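Local coordinates for protein pyocyanin demethylase (Mycobacterium fortuitum subsp. fortuitum DSM 46621 = ATCC 6841, PDB 5K21) that demethylates the phenazine pyocyanin by a tautomerizing mechanism, a degradation that inhibits Pseudomonas aeruginosa biofilms, at residues Phe62-Glu75 with Ile85-Pro97. Sequence-based numbering, arbitrary orientation.
Sequences FTNVTPDNPMTYCE and IFARSLTPHTLAP. With 6QF (phenazin-1-ol), chain F.
Antiparallel backbones of 70-75 and 85-92 pair T72 with T91 and C74 with S89 through two hydrogen bonds each; beyond T72 and T91, past the non-hydrogen-bonded pair M71 and P92, H93 N donates to P70 O (2.7 Å). T72, C74, S89 and T91 share one face, where the short hydroxyls of T72, S89 and T91 can all bind one water. H93 CG stands anti to the backbone N (chi1 -168°), laying the imidazole against T72, whose CG2 lies 3.4 Å from H93 CB. F62 turns its edge to the flat imidazole's face, the planes 70° apart, while T72 CG2 sits over the centre of the F62 ring. This hairpin belongs to the closed antiparallel barrel of the allene oxide cyclase-like family, and its inward face lines the phenazin-1-ol pocket: at the imidazole edge H93 NE2 donates to ligand O19 (2.9 Å), and C74 SG, disulfide-bonded to C60, approaches ligand C15 (3.7 Å). M71, its unbranched chain bent at both inner torsions, brings CE onto L90 CG (3.8 Å). On the other face, with L90, Y73 OH donates to the anti lone pair of E75 OE2 (2.8 Å) and lies over the R88 guanidinium, offset toward its rim. E75 OE2 salt-bridges R88 NH1 (3.5 Å) from well out of that plane, by charge alone; R88 NH2 is hydrogen-bonded to T77 OG1 of a second subunit.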
loop_
_atom_site.group_PDB
_atom_site.type_symbol
_atom_site.label_atom_id
_atom_site.label_comp_id
_atom_site.label_asym_id
_atom_site.label_seq_id
_atom_site.Cartn_x
_atom_site.Cartn_y
_atom_site.Cartn_z
ATOM N N PHE B 62 3.904 1.377 11.602
ATOM C CA PHE B 62 4.064 2.397 12.635
ATOM C C PHE B 62 5.024 3.466 12.108
ATOM O O PHE B 62 6.237 3.263 12.034
ATOM C CB PHE B 62 4.542 1.740 13.928
ATOM C CG PHE B 62 3.488 0.894 14.590
ATOM C CD1 PHE B 62 3.183 -0.373 14.103
ATOM C CD2 PHE B 62 2.794 1.362 15.697
ATOM C CE1 PHE B 62 2.206 -1.155 14.689
ATOM C CE2 PHE B 62 1.812 0.576 16.303
ATOM C CZ PHE B 62 1.519 -0.691 15.789
ATOM N N THR B 63 4.480 4.618 11.739
ATOM C CA THR B 63 5.273 5.684 11.146
ATOM C C THR B 63 5.845 6.621 12.189
ATOM O O THR B 63 6.842 7.291 11.929
ATOM C CB THR B 63 4.406 6.481 10.160
ATOM O OG1 THR B 63 3.240 6.956 10.838
ATOM C CG2 THR B 63 3.976 5.601 9.006
ATOM N N ASN B 64 5.242 6.679 13.366
ATOM C CA ASN B 64 5.689 7.598 14.399
ATOM C C ASN B 64 5.179 7.057 15.722
ATOM O O ASN B 64 3.989 6.753 15.850
ATOM C CB ASN B 64 5.174 9.018 14.147
ATOM C CG ASN B 64 5.873 10.037 15.014
ATOM O OD1 ASN B 64 5.555 10.186 16.183
ATOM N ND2 ASN B 64 6.885 10.686 14.466
ATOM N N VAL B 65 6.083 6.881 16.675
ATOM C CA VAL B 65 5.730 6.363 17.988
ATOM C C VAL B 65 6.292 7.313 19.033
ATOM O O VAL B 65 7.506 7.530 19.099
ATOM C CB VAL B 65 6.257 4.935 18.219
ATOM C CG1 VAL B 65 5.881 4.453 19.630
ATOM C CG2 VAL B 65 5.693 3.968 17.170
ATOM N N THR B 66 5.409 7.904 19.812
ATOM C CA THR B 66 5.759 8.575 21.052
ATOM C C THR B 66 4.889 7.973 22.139
ATOM O O THR B 66 3.898 7.300 21.842
ATOM C CB THR B 66 5.539 10.088 20.947
ATOM O OG1 THR B 66 4.154 10.355 20.712
ATOM C CG2 THR B 66 6.351 10.654 19.803
ATOM N N PRO B 67 5.235 8.178 23.410
ATOM C CA PRO B 67 4.396 7.601 24.469
ATOM C C PRO B 67 2.964 8.090 24.395
ATOM O O PRO B 67 2.056 7.375 24.837
ATOM C CB PRO B 67 5.082 8.052 25.767
ATOM C CG PRO B 67 6.443 8.501 25.384
ATOM C CD PRO B 67 6.413 8.885 23.937
ATOM N N ASP B 68 2.732 9.275 23.818
ATOM C CA ASP B 68 1.382 9.819 23.748
ATOM C C ASP B 68 0.593 9.284 22.554
ATOM O O ASP B 68 -0.629 9.115 22.652
ATOM C CB ASP B 68 1.447 11.345 23.680
ATOM N N ASN B 69 1.253 8.997 21.429
ATOM C CA ASN B 69 0.508 8.671 20.220
ATOM C C ASN B 69 1.328 7.805 19.269
ATOM O O ASN B 69 2.271 8.299 18.635
ATOM C CB ASN B 69 0.071 9.952 19.506
ATOM N N PRO B 70 0.983 6.531 19.110
ATOM C CA PRO B 70 1.579 5.745 18.026
ATOM C C PRO B 70 0.760 5.860 16.751
ATOM O O PRO B 70 -0.389 5.416 16.711
ATOM C CB PRO B 70 1.566 4.319 18.584
ATOM C CG PRO B 70 0.371 4.283 19.480
ATOM C CD PRO B 70 0.118 5.702 19.967
ATOM N N MET B 71 1.329 6.481 15.721
ATOM C CA MET B 71 0.662 6.667 14.439
ATOM C C MET B 71 0.939 5.483 13.528
ATOM O O MET B 71 2.081 5.020 13.429
ATOM C CB MET B 71 1.151 7.944 13.750
ATOM C CG MET B 71 0.754 9.250 14.422
ATOM S SD MET B 71 -0.978 9.687 14.201
ATOM C CE MET B 71 -1.118 9.780 12.419
ATOM N N THR B 72 -0.104 5.003 12.845
ATOM C CA THR B 72 0.050 3.941 11.861
ATOM C C THR B 72 -0.521 4.379 10.532
ATOM O O THR B 72 -1.579 5.028 10.467
ATOM C CB THR B 72 -0.660 2.607 12.209
ATOM O OG1 THR B 72 -2.042 2.840 12.493
ATOM C CG2 THR B 72 0.017 1.885 13.354
ATOM N N TYR B 73 0.189 3.988 9.484
ATOM C CA TYR B 73 -0.335 3.950 8.134
ATOM C C TYR B 73 -0.891 2.549 7.905
ATOM O O TYR B 73 -0.150 1.565 8.016
ATOM C CB TYR B 73 0.764 4.294 7.132
ATOM C CG TYR B 73 0.426 3.902 5.725
ATOM C CD1 TYR B 73 -0.774 4.290 5.154
ATOM C CD2 TYR B 73 1.307 3.154 4.959
ATOM C CE1 TYR B 73 -1.102 3.924 3.868
ATOM C CE2 TYR B 73 0.987 2.788 3.662
ATOM C CZ TYR B 73 -0.216 3.186 3.125
ATOM O OH TYR B 73 -0.553 2.835 1.836
ATOM N N CYS B 74 -2.197 2.454 7.648
ATOM C CA CYS B 74 -2.860 1.166 7.470
ATOM C C CYS B 74 -3.504 1.078 6.097
ATOM O O CYS B 74 -4.042 2.068 5.572
ATOM C CB CYS B 74 -3.936 0.926 8.515
ATOM S SG CYS B 74 -3.329 0.791 10.178
ATOM N N GLU B 75 -3.413 -0.115 5.526
ATOM C CA GLU B 75 -4.066 -0.487 4.282
ATOM C C GLU B 75 -4.910 -1.724 4.544
ATOM O O GLU B 75 -4.447 -2.675 5.186
ATOM C CB GLU B 75 -3.050 -0.798 3.171
ATOM C CG GLU B 75 -2.429 0.394 2.472
ATOM C CD GLU B 75 -3.327 0.977 1.376
ATOM O OE1 GLU B 75 -4.484 0.509 1.210
ATOM O OE2 GLU B 75 -2.858 1.885 0.657
ATOM N N ILE B 85 -13.550 -3.983 -1.237
ATOM C CA ILE B 85 -13.505 -2.599 -0.788
ATOM C C ILE B 85 -12.102 -2.322 -0.264
ATOM O O ILE B 85 -11.563 -3.109 0.522
ATOM C CB ILE B 85 -14.561 -2.306 0.292
ATOM C CG1 ILE B 85 -15.954 -2.554 -0.289
ATOM C CG2 ILE B 85 -14.423 -0.871 0.823
ATOM C CD1 ILE B 85 -17.085 -2.482 0.716
ATOM N N PHE B 86 -11.521 -1.215 -0.704
ATOM C CA PHE B 86 -10.169 -0.802 -0.341
ATOM C C PHE B 86 -10.226 0.415 0.566
ATOM O O PHE B 86 -10.957 1.362 0.288
ATOM C CB PHE B 86 -9.353 -0.448 -1.578
ATOM C CG PHE B 86 -9.410 -1.486 -2.644
ATOM C CD1 PHE B 86 -9.282 -2.816 -2.332
ATOM C CD2 PHE B 86 -9.607 -1.118 -3.961
ATOM C CE1 PHE B 86 -9.349 -3.779 -3.314
ATOM C CE2 PHE B 86 -9.684 -2.061 -4.951
ATOM C CZ PHE B 86 -9.546 -3.390 -4.640
ATOM N N ALA B 87 -9.437 0.395 1.638
ATOM C CA ALA B 87 -9.419 1.493 2.583
ATOM C C ALA B 87 -7.999 1.737 3.069
ATOM O O ALA B 87 -7.154 0.835 3.078
ATOM C CB ALA B 87 -10.328 1.208 3.777
ATOM N N ARG B 88 -7.753 2.966 3.512
ATOM C CA ARG B 88 -6.445 3.312 4.050
ATOM C C ARG B 88 -6.611 4.404 5.094
ATOM O O ARG B 88 -7.578 5.167 5.076
ATOM C CB ARG B 88 -5.476 3.770 2.958
ATOM C CG ARG B 88 -5.896 5.068 2.283
ATOM C CD ARG B 88 -4.995 5.363 1.104
ATOM N NE ARG B 88 -3.680 5.859 1.507
ATOM C CZ ARG B 88 -2.599 5.796 0.742
ATOM N NH1 ARG B 88 -2.665 5.216 -0.453
ATOM N NH2 ARG B 88 -1.445 6.295 1.168
ATOM N N SER B 89 -5.655 4.465 6.016
ATOM C CA SER B 89 -5.703 5.436 7.091
ATOM C C SER B 89 -4.286 5.823 7.493
ATOM O O SER B 89 -3.324 5.078 7.272
ATOM C CB SER B 89 -6.463 4.920 8.316
ATOM O OG SER B 89 -5.926 3.696 8.804
ATOM N N LEU B 90 -4.177 7.029 8.047
ATOM C CA LEU B 90 -2.993 7.468 8.782
ATOM C C LEU B 90 -3.532 8.086 10.067
ATOM O O LEU B 90 -3.981 9.239 10.069
ATOM C CB LEU B 90 -2.159 8.457 7.980
ATOM C CG LEU B 90 -0.931 9.002 8.723
ATOM C CD1 LEU B 90 0.103 7.894 8.897
ATOM C CD2 LEU B 90 -0.306 10.176 7.993
ATOM N N THR B 91 -3.557 7.314 11.142
ATOM C CA THR B 91 -4.263 7.743 12.349
ATOM C C THR B 91 -3.520 7.199 13.538
ATOM O O THR B 91 -2.708 6.274 13.416
ATOM C CB THR B 91 -5.705 7.218 12.383
ATOM O OG1 THR B 91 -5.670 5.788 12.468
ATOM C CG2 THR B 91 -6.490 7.606 11.146
ATOM N N PRO B 92 -3.805 7.707 14.732
ATOM C CA PRO B 92 -3.355 7.017 15.937
ATOM C C PRO B 92 -3.844 5.577 15.938
ATOM O O PRO B 92 -4.940 5.270 15.467
ATOM C CB PRO B 92 -3.973 7.840 17.072
ATOM C CG PRO B 92 -4.152 9.217 16.486
ATOM C CD PRO B 92 -4.486 8.981 15.038
ATOM N N HIS B 93 -3.003 4.689 16.449
ATOM C CA HIS B 93 -3.299 3.267 16.499
ATOM C C HIS B 93 -3.535 2.899 17.960
ATOM O O HIS B 93 -2.689 2.311 18.638
ATOM C CB HIS B 93 -2.162 2.462 15.872
ATOM C CG HIS B 93 -2.502 1.027 15.619
ATOM N ND1 HIS B 93 -2.144 0.012 16.481
ATOM C CD2 HIS B 93 -3.163 0.436 14.594
ATOM C CE1 HIS B 93 -2.572 -1.142 15.999
ATOM N NE2 HIS B 93 -3.193 -0.912 14.855
ATOM N N THR B 94 -4.697 3.320 18.446
ATOM C CA THR B 94 -5.133 3.153 19.820
ATOM C C THR B 94 -6.485 2.453 19.810
ATOM O O THR B 94 -7.027 2.125 18.757
ATOM C CB THR B 94 -5.229 4.510 20.528
ATOM O OG1 THR B 94 -6.358 5.231 20.020
ATOM C CG2 THR B 94 -3.972 5.330 20.303
ATOM N N LEU B 95 -7.045 2.232 20.996
ATOM C CA LEU B 95 -8.365 1.617 21.086
ATOM C C LEU B 95 -9.494 2.556 20.657
ATOM O O LEU B 95 -10.623 2.090 20.475
ATOM C CB LEU B 95 -8.599 1.087 22.500
ATOM C CG LEU B 95 -7.439 0.239 23.032
ATOM C CD1 LEU B 95 -7.722 -0.255 24.436
ATOM C CD2 LEU B 95 -7.130 -0.929 22.091
ATOM N N ALA B 96 -9.234 3.851 20.522
ATOM C CA ALA B 96 -10.275 4.778 20.109
ATOM C C ALA B 96 -10.753 4.469 18.689
ATOM O O ALA B 96 -9.996 3.960 17.862
ATOM C CB ALA B 96 -9.774 6.216 20.159
ATOM N N PRO B 97 -12.005 4.774 18.377
ATOM C CA PRO B 97 -12.459 4.614 16.997
ATOM C C PRO B 97 -11.585 5.446 16.074
ATOM O O PRO B 97 -11.143 6.538 16.429
ATOM C CB PRO B 97 -13.897 5.146 17.021
ATOM C CG PRO B 97 -14.291 5.212 18.444
ATOM C CD PRO B 97 -13.038 5.372 19.243
HETATM C C4 6QF F . -4.953 -4.031 13.065
HETATM C C5 6QF F . -3.771 -4.463 13.839
HETATM C C6 6QF F . -3.695 -5.679 14.449
HETATM C C10 6QF F . -7.252 -3.446 11.670
HETATM C C13 6QF F . -8.516 -1.853 10.295
HETATM C C15 6QF F . -6.347 -1.237 11.074
HETATM C C1 6QF F . -4.790 -6.599 14.342
HETATM C C2 6QF F . -5.887 -6.258 13.648
HETATM C C3 6QF F . -6.046 -4.975 12.969
HETATM N N7 6QF F . -7.165 -4.659 12.280
HETATM N N8 6QF F . -5.039 -2.814 12.463
HETATM C C9 6QF F . -6.172 -2.506 11.758
HETATM C C11 6QF F . -8.420 -3.039 10.904
HETATM C C14 6QF F . -7.445 -0.918 10.382
HETATM O O19 6QF F . -2.758 -3.579 13.923
HETATM O O HOH W 1 -4.270 3.987 11.007
#